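Disease resistance protein RRS1 (PDB 4C6S) acts as a plant disease resistance protein and W-box-binding transcription factor that pairs with RPS4 to recognise bacterial effectors, with its TIR domain taking part in dimerization. Local coordinates at residues A[20-24]-A[131-136]; A[117-121]-A[138-143]; A[58-64]-A[91-97]; A[10-14]-A[77-81]. All blocks are in the same frame, centred on the assembly; numbering follows the deposited sequence.

Contact 1 (A[20-24]-A[131-136]). With NA (sodium ion), chain G.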
loop_
_atom_site.group_PDB
_atom_site.type_symbol
_atom_site.label_atom_id
_atom_site.label_comp_id
_atom_site.label_asym_id
_atom_site.label_seq_id
_atom_site.Cartn_x
_atom_site.Cartn_y
_atom_site.Cartn_z
ATOM N N PHE A 20 2.737 2.561 -1.818
ATOM C CA PHE A 20 2.869 1.337 -2.626
ATOM C C PHE A 20 4.276 0.729 -2.662
ATOM O O PHE A 20 4.444 -0.477 -2.476
ATOM C CB PHE A 20 2.416 1.618 -4.069
ATOM C CG PHE A 20 2.587 0.448 -4.994
ATOM C CD1 PHE A 20 1.705 -0.636 -4.943
ATOM C CD2 PHE A 20 3.622 0.427 -5.921
ATOM C CE1 PHE A 20 1.860 -1.718 -5.826
ATOM C CE2 PHE A 20 3.788 -0.652 -6.807
ATOM C CZ PHE A 20 2.902 -1.729 -6.745
ATOM N N VAL A 21 5.286 1.552 -2.919
ATOM C CA VAL A 21 6.648 1.040 -3.052
ATOM C C VAL A 21 7.149 0.418 -1.748
ATOM O O VAL A 21 7.928 -0.547 -1.759
ATOM C CB VAL A 21 7.588 2.142 -3.565
ATOM C CG1 VAL A 21 9.057 1.746 -3.438
ATOM C CG2 VAL A 21 7.233 2.473 -5.040
ATOM N N SER A 22 6.689 0.943 -0.615
ATOM C CA SER A 22 7.186 0.413 0.660
ATOM C C SER A 22 6.668 -1.023 0.824
ATOM O O SER A 22 7.356 -1.884 1.377
ATOM C CB SER A 22 6.791 1.299 1.847
ATOM O OG SER A 22 5.422 1.164 2.184
ATOM N N HIS A 23 5.467 -1.282 0.324
ATOM C CA HIS A 23 4.917 -2.630 0.407
ATOM C C HIS A 23 5.648 -3.550 -0.545
ATOM O O HIS A 23 5.879 -4.719 -0.224
ATOM C CB HIS A 23 3.415 -2.646 0.098
ATOM C CG HIS A 23 2.613 -1.776 1.006
ATOM N ND1 HIS A 23 2.392 -2.078 2.330
ATOM C CD2 HIS A 23 1.970 -0.602 0.775
ATOM C CE1 HIS A 23 1.645 -1.132 2.879
ATOM N NE2 HIS A 23 1.371 -0.231 1.945
ATOM N N LEU A 24 5.992 -3.030 -1.722
ATOM C CA LEU A 24 6.723 -3.814 -2.719
ATOM C C LEU A 24 8.105 -4.185 -2.191
ATOM O O LEU A 24 8.525 -5.337 -2.291
ATOM C CB LEU A 24 6.848 -3.040 -4.045
ATOM C CG LEU A 24 7.644 -3.731 -5.169
ATOM C CD1 LEU A 24 7.053 -5.105 -5.518
ATOM C CD2 LEU A 24 7.672 -2.842 -6.410
ATOM N N LEU A 131 -1.158 -6.938 -6.857
ATOM C CA LEU A 131 -0.175 -6.385 -7.798
ATOM C C LEU A 131 1.239 -6.575 -7.265
ATOM O O LEU A 131 2.131 -7.019 -8.004
ATOM C CB LEU A 131 -0.438 -4.903 -8.063
ATOM C CG LEU A 131 0.577 -4.189 -8.960
ATOM C CD1 LEU A 131 0.675 -4.884 -10.342
ATOM C CD2 LEU A 131 0.159 -2.710 -9.119
ATOM N N VAL A 132 1.445 -6.267 -5.989
ATOM C CA VAL A 132 2.755 -6.515 -5.380
ATOM C C VAL A 132 3.153 -7.984 -5.504
ATOM O O VAL A 132 4.284 -8.292 -5.901
ATOM C CB VAL A 132 2.798 -6.086 -3.904
ATOM C CG1 VAL A 132 4.049 -6.649 -3.198
ATOM C CG2 VAL A 132 2.794 -4.570 -3.814
ATOM N N GLU A 133 2.244 -8.887 -5.151
ATOM C CA GLU A 133 2.561 -10.315 -5.223
ATOM C C GLU A 133 2.898 -10.721 -6.650
ATOM O O GLU A 133 3.760 -11.568 -6.864
ATOM C CB GLU A 133 1.402 -11.172 -4.714
ATOM C CG GLU A 133 1.182 -11.094 -3.211
ATOM C CD GLU A 133 0.094 -12.044 -2.727
ATOM O OE1 GLU A 133 -0.873 -12.290 -3.484
ATOM O OE2 GLU A 133 0.208 -12.543 -1.585
ATOM N N GLU A 134 2.218 -10.120 -7.625
ATOM C CA GLU A 134 2.485 -10.436 -9.028
ATOM C C GLU A 134 3.880 -9.996 -9.426
ATOM O O GLU A 134 4.586 -10.713 -10.134
ATOM C CB GLU A 134 1.427 -9.791 -9.931
ATOM C CG GLU A 134 0.093 -10.477 -9.777
ATOM C CD GLU A 134 -1.027 -9.801 -10.531
ATOM O OE1 GLU A 134 -0.869 -8.617 -10.907
ATOM O OE2 GLU A 134 -2.066 -10.463 -10.738
ATOM N N ILE A 135 4.273 -8.806 -8.986
ATOM C CA ILE A 135 5.599 -8.301 -9.319
ATOM C C ILE A 135 6.657 -9.183 -8.658
ATOM O O ILE A 135 7.640 -9.570 -9.301
ATOM C CB ILE A 135 5.768 -6.852 -8.847
ATOM C CG1 ILE A 135 4.786 -5.964 -9.609
ATOM C CG2 ILE A 135 7.213 -6.395 -9.063
ATOM C CD1 ILE A 135 4.494 -4.621 -8.893
ATOM N N VAL A 136 6.452 -9.505 -7.383
ATOM C CA VAL A 136 7.373 -10.380 -6.653
ATOM C C VAL A 136 7.509 -11.758 -7.310
ATOM O O VAL A 136 8.617 -12.269 -7.448
ATOM C CB VAL A 136 6.972 -10.525 -5.166
ATOM C CG1 VAL A 136 7.801 -11.613 -4.474
ATOM C CG2 VAL A 136 7.151 -9.185 -4.452
HETATM NA NA NA G . 0.853 -8.150 -12.766
#
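Phe-20 and Leu-24 lie one turn apart in segment 20-24 of helix 20-30 and both reach segment 131-136. The packing is tightest at the Phe-20 ring. Its CE1 lies 3.6 Å from Val-132 CG2, which comes in obliquely. CZ has Leu-131 CD2 at 3.8 Å, and Ile-135 CD1 meets the ring edge near its plane. Phe-20 CG is anti to the backbone N (chi1 177°), and this carries the ring across to the other helix. The Leu-24 and Ile-135 side chains cross at about a right angle, with Leu-24 CD1 3.8 Å from Ile-135 CG2. The axes of the two short segments pass 10.1 Å apart at 46°. These are the first and last long helices of the TIR domain, side by side on one face of its parallel sheet. Parts of both face the second subunit here, consistent with the TIR domain's role in dimerization. The contact is looser on that side. Val-132 CG1 is 4.0 Å from His-23 O, and the His-23 ring leads away to stack on His-23 of the second subunit. Glu-134 lies on another side, partly open to solvent, where OE1 binds the sodium ion at 2.6 Å.

Contact 2 (A[117-121]-A[138-143]). With NA (sodium ion), chain G; SO4 (sulfate ion), chain F.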
loop_
_atom_site.group_PDB
_atom_site.type_symbol
_atom_site.label_atom_id
_atom_site.label_comp_id
_atom_site.label_asym_id
_atom_site.label_seq_id
_atom_site.Cartn_x
_atom_site.Cartn_y
_atom_site.Cartn_z
ATOM N N SER A 117 9.271 -4.621 -22.450
ATOM C CA SER A 117 8.127 -5.490 -22.706
ATOM C C SER A 117 7.633 -6.209 -21.461
ATOM O O SER A 117 6.569 -6.838 -21.483
ATOM C CB SER A 117 8.487 -6.516 -23.775
ATOM O OG SER A 117 9.650 -7.228 -23.389
ATOM N N ARG A 118 8.406 -6.138 -20.379
ATOM C CA ARG A 118 7.996 -6.767 -19.122
ATOM C C ARG A 118 7.266 -5.743 -18.268
ATOM O O ARG A 118 7.885 -4.856 -17.674
ATOM C CB ARG A 118 9.203 -7.338 -18.381
ATOM C CG ARG A 118 9.909 -8.420 -19.173
ATOM C CD ARG A 118 11.054 -9.017 -18.384
ATOM N NE ARG A 118 10.599 -9.643 -17.146
ATOM C CZ ARG A 118 11.424 -10.119 -16.221
ATOM N NH1 ARG A 118 12.735 -10.027 -16.402
ATOM N NH2 ARG A 118 10.943 -10.680 -15.118
ATOM N N ILE A 119 5.941 -5.866 -18.237
ATOM C CA ILE A 119 5.087 -4.801 -17.747
ATOM C C ILE A 119 4.004 -5.361 -16.818
ATOM O O ILE A 119 3.312 -6.334 -17.154
ATOM C CB ILE A 119 4.422 -4.060 -18.940
ATOM C CG1 ILE A 119 5.479 -3.515 -19.905
ATOM C CG2 ILE A 119 3.512 -2.943 -18.453
ATOM C CD1 ILE A 119 4.880 -2.915 -21.172
ATOM N N HIS A 120 3.891 -4.766 -15.633
ATOM C CA HIS A 120 2.791 -5.032 -14.708
ATOM C C HIS A 120 1.979 -3.745 -14.625
ATOM O O HIS A 120 2.537 -2.656 -14.766
ATOM C CB HIS A 120 3.350 -5.398 -13.328
ATOM C CG HIS A 120 4.127 -6.676 -13.325
ATOM N ND1 HIS A 120 3.546 -7.892 -13.044
ATOM C CD2 HIS A 120 5.430 -6.930 -13.593
ATOM C CE1 HIS A 120 4.460 -8.846 -13.138
ATOM N NE2 HIS A 120 5.610 -8.290 -13.473
ATOM N N GLN A 121 0.666 -3.852 -14.424
ATOM C CA GLN A 121 -0.182 -2.653 -14.391
ATOM C C GLN A 121 -1.238 -2.705 -13.297
ATOM O O GLN A 121 -1.814 -3.763 -13.019
ATOM C CB GLN A 121 -0.945 -2.484 -15.720
ATOM C CG GLN A 121 -0.170 -2.743 -16.986
ATOM C CD GLN A 121 -1.100 -2.889 -18.179
ATOM O OE1 GLN A 121 -2.136 -2.222 -18.256
ATOM N NE2 GLN A 121 -0.752 -3.785 -19.098
ATOM N N ASP A 138 7.082 -12.615 -10.399
ATOM C CA ASP A 138 7.802 -12.438 -11.656
ATOM C C ASP A 138 9.299 -12.288 -11.391
ATOM O O ASP A 138 10.110 -13.005 -11.992
ATOM C CB ASP A 138 7.237 -11.197 -12.375
ATOM C CG ASP A 138 7.916 -10.909 -13.712
ATOM O OD1 ASP A 138 8.697 -11.745 -14.214
ATOM O OD2 ASP A 138 7.646 -9.826 -14.280
ATOM N N VAL A 139 9.669 -11.372 -10.499
ATOM C CA VAL A 139 11.089 -11.145 -10.201
ATOM C C VAL A 139 11.723 -12.400 -9.611
ATOM O O VAL A 139 12.815 -12.815 -10.015
ATOM C CB VAL A 139 11.280 -9.936 -9.260
ATOM C CG1 VAL A 139 12.737 -9.846 -8.773
ATOM C CG2 VAL A 139 10.858 -8.652 -9.986
ATOM N N TYR A 140 11.012 -13.020 -8.679
ATOM C CA TYR A 140 11.523 -14.218 -8.008
ATOM C C TYR A 140 11.780 -15.373 -8.955
ATOM O O TYR A 140 12.872 -15.929 -8.979
ATOM C CB TYR A 140 10.527 -14.666 -6.937
ATOM C CG TYR A 140 10.895 -15.966 -6.255
ATOM C CD1 TYR A 140 12.015 -16.051 -5.448
ATOM C CD2 TYR A 140 10.107 -17.099 -6.410
ATOM C CE1 TYR A 140 12.349 -17.238 -4.815
ATOM C CE2 TYR A 140 10.430 -18.289 -5.779
ATOM C CZ TYR A 140 11.558 -18.347 -4.984
ATOM O OH TYR A 140 11.894 -19.516 -4.347
ATOM N N GLU A 141 10.766 -15.742 -9.733
ATOM C CA GLU A 141 10.869 -16.929 -10.563
ATOM C C GLU A 141 11.796 -16.696 -11.745
ATOM O O GLU A 141 12.418 -17.621 -12.243
ATOM C CB GLU A 141 9.484 -17.395 -11.009
ATOM C CG GLU A 141 8.655 -17.906 -9.837
ATOM C CD GLU A 141 7.435 -18.688 -10.257
ATOM O OE1 GLU A 141 7.403 -19.198 -11.396
ATOM O OE2 GLU A 141 6.502 -18.799 -9.434
ATOM N N THR A 142 11.901 -15.445 -12.180
ATOM C CA THR A 142 12.741 -15.146 -13.328
ATOM C C THR A 142 14.224 -15.077 -12.955
ATOM O O THR A 142 15.079 -15.431 -13.756
ATOM C CB THR A 142 12.299 -13.835 -14.017
ATOM O OG1 THR A 142 10.890 -13.893 -14.280
ATOM C CG2 THR A 142 13.036 -13.639 -15.325
ATOM N N HIS A 143 14.535 -14.640 -11.738
ATOM C CA HIS A 143 15.922 -14.274 -11.423
ATOM C C HIS A 143 16.506 -14.830 -10.132
ATOM O O HIS A 143 17.727 -14.800 -9.942
ATOM C CB HIS A 143 16.054 -12.746 -11.415
ATOM C CG HIS A 143 15.676 -12.113 -12.714
ATOM N ND1 HIS A 143 16.432 -12.260 -13.854
ATOM C CD2 HIS A 143 14.605 -11.356 -13.061
ATOM C CE1 HIS A 143 15.850 -11.612 -14.852
ATOM N NE2 HIS A 143 14.744 -11.051 -14.392
HETATM NA NA NA G . 0.853 -8.150 -12.766
HETATM S S SO4 F . -1.159 -7.126 -15.559
HETATM O O1 SO4 F . -0.310 -6.478 -14.560
HETATM O O2 SO4 F . -0.794 -8.536 -15.679
HETATM O O3 SO4 F . -0.954 -6.464 -16.844
HETATM O O4 SO4 F . -2.561 -7.029 -15.152
#
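Arg-118 and His-143 meet edge to edge, with guanidinium and ring planes 32° apart. Arg-118 NH1 lies in the plane of the His-143 ring and gives a nearly straight bond to NE2, 3.0 Å long. One face of that ring carries Thr-142 CG2, offset toward the rim. The His-120 ring is held at two edges: NE2 donates to Asp-138 OD2 at 2.7 Å, and ND1 binds the sodium ion at 2.7 Å. Asp-138 OD2 uses its anti lone pair for this bond. Its other oxygen, OD1, takes a salt bridge from Arg-118 NH2 at 2.6 Å, and the donor sits above the carboxylate plane. The carboxylate therefore joins two side chains of 117-121. The nearby arginine charge would probably help keep it ionised. Asp-138 CG is anti to the backbone N (chi1 -180°), which directs the carboxylate to the strand. On the helix, Thr-142 OG1 and N reach Asp-138 O from opposite faces. Sulfate O1 completes the link from the sodium ion to Gln-121 N, and Glu-134 is the second protein ligand. The contact lies at the surface. It pins the last helix, 128-143, to the edge strand 119-121, which pairs with strand 92-98 in the sheet.

Contact 3 (A[58-64]-A[91-97])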
loop_
_atom_site.group_PDB
_atom_site.type_symbol
_atom_site.label_atom_id
_atom_site.label_comp_id
_atom_site.label_asym_id
_atom_site.label_seq_id
_atom_site.Cartn_x
_atom_site.Cartn_y
_atom_site.Cartn_z
ATOM N N GLY A 58 20.769 -6.539 -10.136
ATOM C CA GLY A 58 20.491 -7.603 -11.085
ATOM C C GLY A 58 19.153 -7.378 -11.770
ATOM O O GLY A 58 18.950 -7.763 -12.919
ATOM N N VAL A 59 18.231 -6.753 -11.057
ATOM C CA VAL A 59 16.929 -6.434 -11.623
ATOM C C VAL A 59 16.581 -5.002 -11.294
ATOM O O VAL A 59 16.711 -4.566 -10.145
ATOM C CB VAL A 59 15.825 -7.356 -11.077
ATOM C CG1 VAL A 59 14.468 -6.956 -11.663
ATOM C CG2 VAL A 59 16.151 -8.816 -11.380
ATOM N N SER A 60 16.138 -4.267 -12.303
ATOM C CA SER A 60 15.697 -2.894 -12.113
ATOM C C SER A 60 14.187 -2.850 -12.273
ATOM O O SER A 60 13.662 -3.123 -13.354
ATOM C CB SER A 60 16.386 -1.990 -13.144
ATOM O OG SER A 60 15.959 -0.647 -13.030
ATOM N N VAL A 61 13.478 -2.545 -11.189
ATOM C CA VAL A 61 12.020 -2.438 -11.247
ATOM C C VAL A 61 11.654 -0.961 -11.265
ATOM O O VAL A 61 11.837 -0.266 -10.261
ATOM C CB VAL A 61 11.367 -3.077 -10.029
ATOM C CG1 VAL A 61 9.841 -2.871 -10.075
ATOM C CG2 VAL A 61 11.708 -4.554 -9.950
ATOM N N MET A 62 11.152 -0.476 -12.401
ATOM C CA MET A 62 10.769 0.926 -12.525
ATOM C C MET A 62 9.288 1.055 -12.229
ATOM O O MET A 62 8.462 0.528 -12.973
ATOM C CB MET A 62 11.051 1.434 -13.938
ATOM C CG MET A 62 12.542 1.392 -14.276
ATOM S SD MET A 62 12.974 2.051 -15.902
ATOM C CE MET A 62 12.201 3.624 -15.827
ATOM N N VAL A 63 8.953 1.712 -11.123
ATOM C CA VAL A 63 7.553 1.954 -10.792
ATOM C C VAL A 63 7.199 3.317 -11.327
ATOM O O VAL A 63 7.740 4.339 -10.889
ATOM C CB VAL A 63 7.309 1.905 -9.289
ATOM C CG1 VAL A 63 5.859 2.277 -8.997
ATOM C CG2 VAL A 63 7.629 0.512 -8.767
ATOM N N LEU A 64 6.312 3.333 -12.316
ATOM C CA LEU A 64 6.084 4.526 -13.115
ATOM C C LEU A 64 4.797 5.191 -12.685
ATOM O O LEU A 64 3.855 4.503 -12.272
ATOM C CB LEU A 64 6.008 4.149 -14.596
ATOM C CG LEU A 64 7.319 3.546 -15.112
ATOM C CD1 LEU A 64 7.095 2.714 -16.363
ATOM C CD2 LEU A 64 8.341 4.645 -15.379
ATOM N N GLN A 91 21.445 -7.214 -16.419
ATOM C CA GLN A 91 20.360 -6.629 -15.645
ATOM C C GLN A 91 19.051 -6.654 -16.404
ATOM O O GLN A 91 18.967 -6.170 -17.532
ATOM C CB GLN A 91 20.686 -5.190 -15.243
ATOM C CG GLN A 91 19.500 -4.427 -14.685
ATOM C CD GLN A 91 19.825 -2.976 -14.401
ATOM O OE1 GLN A 91 19.331 -2.070 -15.072
ATOM N NE2 GLN A 91 20.656 -2.749 -13.398
ATOM N N ALA A 92 18.026 -7.214 -15.771
ATOM C CA ALA A 92 16.680 -7.197 -16.330
ATOM C C ALA A 92 15.937 -5.954 -15.881
ATOM O O ALA A 92 16.164 -5.445 -14.783
ATOM C CB ALA A 92 15.917 -8.419 -15.895
ATOM N N VAL A 93 15.013 -5.490 -16.717
ATOM C CA VAL A 93 14.189 -4.348 -16.374
ATOM C C VAL A 93 12.711 -4.750 -16.325
ATOM O O VAL A 93 12.174 -5.327 -17.272
ATOM C CB VAL A 93 14.395 -3.177 -17.359
ATOM C CG1 VAL A 93 13.505 -2.006 -16.970
ATOM C CG2 VAL A 93 15.864 -2.760 -17.384
ATOM N N VAL A 94 12.063 -4.478 -15.201
ATOM C CA VAL A 94 10.638 -4.762 -15.076
ATOM C C VAL A 94 9.930 -3.434 -14.845
ATOM O O VAL A 94 10.394 -2.620 -14.042
ATOM C CB VAL A 94 10.370 -5.716 -13.900
ATOM C CG1 VAL A 94 8.869 -5.962 -13.740
ATOM C CG2 VAL A 94 11.111 -7.032 -14.122
ATOM N N SER A 95 8.825 -3.197 -15.557
ATOM C CA SER A 95 8.150 -1.903 -15.474
ATOM C C SER A 95 6.785 -2.079 -14.835
ATOM O O SER A 95 6.098 -3.059 -15.091
ATOM C CB SER A 95 7.978 -1.288 -16.866
ATOM O OG SER A 95 9.240 -0.951 -17.420
ATOM N N VAL A 96 6.398 -1.119 -14.002
ATOM C CA VAL A 96 5.107 -1.205 -13.328
ATOM C C VAL A 96 4.351 0.082 -13.585
ATOM O O VAL A 96 4.813 1.170 -13.199
ATOM C CB VAL A 96 5.285 -1.384 -11.805
ATOM C CG1 VAL A 96 3.929 -1.497 -11.113
ATOM C CG2 VAL A 96 6.138 -2.636 -11.493
ATOM N N LEU A 97 3.198 -0.030 -14.253
ATOM C CA LEU A 97 2.368 1.142 -14.520
ATOM C C LEU A 97 1.414 1.263 -13.350
ATOM O O LEU A 97 0.409 0.548 -13.286
ATOM C CB LEU A 97 1.588 0.993 -15.827
ATOM C CG LEU A 97 2.446 0.826 -17.068
ATOM C CD1 LEU A 97 1.576 0.696 -18.326
ATOM C CD2 LEU A 97 3.359 2.037 -17.213
HETATM O O HOH W 1 17.825 0.228 -14.894
#
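Gly-58 O and Ala-92 N start a regular parallel ladder between the strands 59-64 and 92-97. The strands are joined through helix 74-82, a beta-alpha-beta crossover in the parallel sheet of the TIR domain. Six backbone bonds alternate in direction. Ser-60, Met-62 and Leu-64 donate to Ala-92, Val-94 and Val-96; Gly-58, Ser-60 and Met-62 accept from the same three residues. The odd residues Val-59, Val-61 and Val-63 bond to strand 8-12 instead, so this strand is held on both edges. Val-59, Val-61 and Val-63 share one face with Ala-92, Val-94 and Val-96, against helix 128-143. Val-61 CG1 meets Val-96 CG2 there at 4.0 Å. On the other face, Met-62 SD lies 4.2 Å from Val-93 CG1, and Leu-64 CD1 touches Leu-97 CD2 at 3.9 Å. That side packs on helix 74-82.

Gln-91 runs alongside the start of strand 59-64. Its CB and CG pass Gly-58 O, CG at 3.8 Å. CD then comes up to Ser-60 CB, and OE1 is 3.5 Å from that same carbon. With CG anti to the backbone N (chi1 168°), the extended chain brings NE2 to Ile-54 O and Ala-57 O, to which it is hydrogen-bonded. One water bridges the two side chains, donating to Gln-91 OE1 at 2.8 Å and accepting from Ser-60 OG at 2.8 Å.

Contact 4 (A[10-14]-A[77-81])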
loop_
_atom_site.group_PDB
_atom_site.type_symbol
_atom_site.label_atom_id
_atom_site.label_comp_id
_atom_site.label_asym_id
_atom_site.label_seq_id
_atom_site.Cartn_x
_atom_site.Cartn_y
_atom_site.Cartn_z
ATOM N N ILE A 10 14.465 -0.713 -6.934
ATOM C CA ILE A 10 13.162 -0.160 -7.306
ATOM C C ILE A 10 13.288 1.342 -7.449
ATOM O O ILE A 10 13.694 2.012 -6.495
ATOM C CB ILE A 10 12.127 -0.411 -6.213
ATOM C CG1 ILE A 10 11.997 -1.902 -5.914
ATOM C CG2 ILE A 10 10.767 0.202 -6.635
ATOM C CD1 ILE A 10 11.320 -2.184 -4.571
ATOM N N SER A 11 12.948 1.880 -8.620
ATOM C CA SER A 11 12.946 3.334 -8.803
ATOM C C SER A 11 11.503 3.819 -8.853
ATOM O O SER A 11 10.638 3.119 -9.378
ATOM C CB SER A 11 13.680 3.723 -10.081
ATOM O OG SER A 11 13.251 2.921 -11.167
ATOM N N CYS A 12 11.245 5.002 -8.295
ATOM C CA CYS A 12 9.878 5.535 -8.227
ATOM C C CYS A 12 9.882 7.030 -8.012
ATOM O O CYS A 12 10.932 7.627 -7.750
ATOM C CB CYS A 12 9.083 4.863 -7.089
ATOM S SG CYS A 12 9.717 5.235 -5.417
ATOM N N VAL A 13 8.703 7.642 -8.121
ATOM C CA VAL A 13 8.562 9.053 -7.777
ATOM C C VAL A 13 8.229 9.171 -6.287
ATOM O O VAL A 13 7.830 8.195 -5.661
ATOM C CB VAL A 13 7.496 9.748 -8.637
ATOM C CG1 VAL A 13 7.870 9.660 -10.112
ATOM C CG2 VAL A 13 6.139 9.115 -8.401
ATOM N N GLU A 14 8.398 10.361 -5.718
ATOM C CA GLU A 14 8.287 10.504 -4.267
ATOM C C GLU A 14 6.887 10.203 -3.754
ATOM O O GLU A 14 6.729 9.684 -2.648
ATOM C CB GLU A 14 8.761 11.890 -3.810
ATOM C CG GLU A 14 7.893 13.031 -4.288
ATOM C CD GLU A 14 8.568 14.380 -4.124
ATOM O OE1 GLU A 14 9.572 14.458 -3.380
ATOM O OE2 GLU A 14 8.096 15.357 -4.746
ATOM N N LYS A 77 12.641 12.062 -15.932
ATOM C CA LYS A 77 12.850 11.370 -14.662
ATOM C C LYS A 77 13.346 9.937 -14.767
ATOM O O LYS A 77 14.057 9.469 -13.883
ATOM C CB LYS A 77 11.553 11.358 -13.848
ATOM C CG LYS A 77 11.121 12.702 -13.306
ATOM C CD LYS A 77 9.921 12.552 -12.385
ATOM C CE LYS A 77 9.358 13.907 -11.974
ATOM N NZ LYS A 77 8.294 13.753 -10.930
ATOM N N PHE A 78 12.943 9.217 -15.807
ATOM C CA PHE A 78 13.229 7.784 -15.841
ATOM C C PHE A 78 14.269 7.352 -16.879
ATOM O O PHE A 78 14.872 6.292 -16.729
ATOM C CB PHE A 78 11.932 6.979 -15.963
ATOM C CG PHE A 78 11.150 6.901 -14.668
ATOM C CD1 PHE A 78 11.420 5.906 -13.735
ATOM C CD2 PHE A 78 10.176 7.843 -14.369
ATOM C CE1 PHE A 78 10.708 5.812 -12.532
ATOM C CE2 PHE A 78 9.467 7.778 -13.161
ATOM C CZ PHE A 78 9.735 6.757 -12.239
ATOM N N ALA A 79 14.496 8.164 -17.912
ATOM C CA ALA A 79 15.558 7.855 -18.870
ATOM C C ALA A 79 16.889 7.618 -18.153
ATOM O O ALA A 79 17.654 6.735 -18.531
ATOM C CB ALA A 79 15.712 8.964 -19.909
ATOM N N LYS A 80 17.157 8.406 -17.115
ATOM C CA LYS A 80 18.409 8.281 -16.380
ATOM C C LYS A 80 18.488 6.965 -15.603
ATOM O O LYS A 80 19.585 6.515 -15.266
ATOM C CB LYS A 80 18.613 9.473 -15.442
ATOM C CG LYS A 80 17.598 9.549 -14.306
ATOM C CD LYS A 80 17.752 10.854 -13.531
ATOM C CE LYS A 80 17.043 10.781 -12.187
ATOM N NZ LYS A 80 15.768 11.537 -12.141
ATOM N N VAL A 81 17.335 6.349 -15.328
ATOM C CA VAL A 81 17.329 5.049 -14.670
ATOM C C VAL A 81 17.658 3.935 -15.663
ATOM O O VAL A 81 18.496 3.071 -15.389
ATOM C CB VAL A 81 15.976 4.748 -13.985
ATOM C CG1 VAL A 81 15.996 3.352 -13.400
ATOM C CG2 VAL A 81 15.715 5.758 -12.889
#
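The Asp-41 carboxylate ties both segments: OD1 forms a salt bridge with Lys-77 NZ, which lies 4.2 Å from Val-13 CG1, and OD2 accepts a hydrogen bond from Glu-14 N. No hydrogen bond joins the two segments directly; they meet by packing. Phe-78 turns an edge of its ring to the strand, and three neighbours lie near the ring plane. CE2 meets Val-13 CG1 at 3.9 Å, with the two side chains crossing at about a right angle. CZ lies 4.2 Å from Cys-12 CA, and CE1 is 4.1 Å from Ser-11 OG. Strand 8-12 and helix 74-82 belong to the TIR alpha/beta fold. The helix sits on the face of the sheet that bears Ser-11 and runs nearly antiparallel to the strand, at 162° between the short segments. Ile-10 and Cys-12 point to the other face, where helix 20-30 packs. Ser-11 OG lies between the backbone N and the carbonyl carbon (chi1 47°), and this sets it 3.6 Å from Val-81 CG1. The helix is kinked at Lys-80 and Val-81, where regular helical backbone bonds are missing. Lys-80 NZ folds back to Lys-77 O at 3.2 Å and also donates to Val-40 O.

In the fold
From the N terminus, strand 8-12 opens contact 4, and helix 20-30 soon opens contact 1. Strand 59-65 then opens contact 3. Contact 4 closes first, at helix 74-82, and contact 3 closes next, at strand 92-98. Contact 4 therefore crosses both 1 and 3, while contact 3 lies wholly within the span of contact 1. Strand 119-121 opens contact 2. Helix 128-143 closes contact 1 and then contact 2, so these two cross and share that helix and the sodium ion. Contact 3 forms the middle of the sheet. Contact 1 pairs two helices on one face, contact 2 ties the last to edge strand 119-121, and contact 4 fixes a helix to the opposite face.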